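Local atomic coordinates of galactose-binding like protein (PDB entry 7M1A), a protein that probably binds or degrades carbohydrate as a SusE-like protein, this calcium-binding piece being its galactose-binding-like domain. Residues Leu159-Trp162 with Ser163-Asn167. Sequence-based numbering, arbitrary orientation.
Sequences LKNW and SNNYN
Asn-161 pushes its amide into the concave side of the loop 163-167, and both ends of it are bonded there. With CG lodged between backbone N and carbonyl carbon (chi1 59°), OD1 takes the N-H of Ser-163 (N to OD1 2.8 Å) from one face of the amide and that of Asn-165 from the other, the latter almost straight at 169°. ND2 spends its hydrogens on Asn-167 O and Asn-165 OD1, 2.8 and 2.9 Å away. The Asn-165 amide stands nearly perpendicular, 85° between planes; its OD1 also receives Asn-167 N, an Asx turn, and Asn-167 ND2, whose amide further bonds Thr-47 and Gly-50. A type I beta turn, closed by Asn-164 N to Asn-161 O, carries the chain off strand 160-161, which pairs antiparallel with strand 88-96 in this galactose-binding-like domain; Asn-161 N bonds Asn-165 O. Put an alanine here and the Ser-163 and Asn-165 N-H groups are likely to lose their acceptor, and Asn-167 O its side-chain donor. On the solvent side, exposed Lys-160, bent at chi3 and chi4, runs alongside Asn-164 and hydrogen-bonds its OD1 through NZ (2.6 Å). Looser still, Tyr-166 brings its ring edge, CD1, within 3.4 Å of Leu-159 O.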
loop_
_atom_site.group_PDB
_atom_site.type_symbol
_atom_site.label_atom_id
_atom_site.label_comp_id
_atom_site.label_asym_id
_atom_site.label_seq_id
_atom_site.Cartn_x
_atom_site.Cartn_y
_atom_site.Cartn_z
ATOM N N LEU A 159 11.348 -16.193 7.822
ATOM C CA LEU A 159 12.691 -16.654 8.161
ATOM C C LEU A 159 13.274 -17.564 7.080
ATOM O O LEU A 159 14.479 -17.547 6.842
ATOM C CB LEU A 159 12.679 -17.437 9.458
ATOM C CG LEU A 159 12.111 -16.726 10.673
ATOM C CD1 LEU A 159 11.977 -17.701 11.862
ATOM C CD2 LEU A 159 12.995 -15.554 11.081
ATOM N N LYS A 160 12.430 -18.387 6.435
ATOM C CA LYS A 160 12.893 -19.302 5.400
ATOM C C LYS A 160 11.712 -19.730 4.572
ATOM O O LYS A 160 10.657 -20.065 5.162
ATOM C CB LYS A 160 13.627 -20.524 6.019
ATOM C CG LYS A 160 14.377 -21.463 5.067
ATOM C CD LYS A 160 14.926 -22.698 5.820
ATOM C CE LYS A 160 16.253 -22.419 6.515
ATOM N NZ LYS A 160 17.126 -21.504 5.725
ATOM N N ASN A 161 11.899 -19.734 3.255
ATOM C CA ASN A 161 10.857 -20.281 2.407
ATOM C C ASN A 161 11.248 -21.667 1.891
ATOM O O ASN A 161 12.276 -22.217 2.258
ATOM C CB ASN A 161 10.515 -19.366 1.219
ATOM C CG ASN A 161 11.694 -19.081 0.317
ATOM O OD1 ASN A 161 12.559 -19.968 0.089
ATOM N ND2 ASN A 161 11.792 -17.870 -0.203
ATOM N N TRP A 162 10.402 -22.252 1.048
ATOM C CA TRP A 162 10.647 -23.634 0.593
ATOM C C TRP A 162 11.793 -23.743 -0.409
ATOM O O TRP A 162 12.139 -24.876 -0.769
ATOM C CB TRP A 162 9.330 -24.223 0.035
ATOM C CG TRP A 162 8.435 -24.755 1.113
ATOM C CD1 TRP A 162 7.363 -24.129 1.741
ATOM C CD2 TRP A 162 8.659 -25.991 1.815
ATOM N NE1 TRP A 162 6.883 -24.939 2.750
ATOM C CE2 TRP A 162 7.670 -26.083 2.810
ATOM C CE3 TRP A 162 9.626 -27.021 1.697
ATOM C CZ2 TRP A 162 7.587 -27.185 3.670
ATOM C CZ3 TRP A 162 9.553 -28.109 2.553
ATOM C CH2 TRP A 162 8.541 -28.181 3.533
ATOM N N SER A 163 12.331 -22.613 -0.909
ATOM C CA SER A 163 13.546 -22.594 -1.734
ATOM C C SER A 163 14.753 -22.152 -0.886
ATOM O O SER A 163 15.815 -21.894 -1.444
ATOM C CB SER A 163 13.298 -21.652 -2.929
ATOM O OG SER A 163 12.270 -22.218 -3.740
ATOM N N ASN A 164 14.618 -22.181 0.439
ATOM C CA ASN A 164 15.759 -21.940 1.323
ATOM C C ASN A 164 16.280 -20.490 1.234
ATOM O O ASN A 164 17.462 -20.212 1.511
ATOM C CB ASN A 164 16.911 -22.945 1.126
ATOM C CG ASN A 164 17.844 -22.952 2.319
ATOM O OD1 ASN A 164 17.400 -22.778 3.456
ATOM N ND2 ASN A 164 19.129 -23.190 2.085
ATOM N N ASN A 165 15.377 -19.533 1.003
ATOM C CA ASN A 165 15.786 -18.136 1.075
ATOM C C ASN A 165 14.723 -17.304 1.818
ATOM O O ASN A 165 13.805 -17.823 2.460
ATOM C CB ASN A 165 16.266 -17.564 -0.272
ATOM C CG ASN A 165 15.144 -17.476 -1.312
ATOM O OD1 ASN A 165 14.216 -16.683 -1.188
ATOM N ND2 ASN A 165 15.205 -18.281 -2.385
ATOM N N TYR A 166 14.889 -15.970 1.764
ATOM C CA TYR A 166 14.144 -15.066 2.645
ATOM C C TYR A 166 12.877 -14.509 1.960
ATOM O O TYR A 166 12.105 -13.841 2.640
ATOM C CB TYR A 166 15.016 -13.879 3.087
ATOM C CG TYR A 166 16.133 -14.216 4.028
ATOM C CD1 TYR A 166 15.944 -15.013 5.149
ATOM C CD2 TYR A 166 17.442 -13.876 3.700
ATOM C CE1 TYR A 166 17.000 -15.324 6.035
ATOM C CE2 TYR A 166 18.498 -14.196 4.548
ATOM C CZ TYR A 166 18.283 -14.948 5.700
ATOM O OH TYR A 166 19.314 -15.240 6.553
ATOM N N ASN A 167 12.680 -14.759 0.639
ATOM C CA ASN A 167 11.505 -14.261 -0.064
ATOM C C ASN A 167 10.231 -14.885 0.485
ATOM O O ASN A 167 10.241 -15.939 1.087
ATOM C CB ASN A 167 11.716 -14.422 -1.579
ATOM C CG ASN A 167 12.735 -13.420 -2.065
ATOM O OD1 ASN A 167 12.452 -12.204 -2.085
ATOM N ND2 ASN A 167 13.903 -13.883 -2.482
#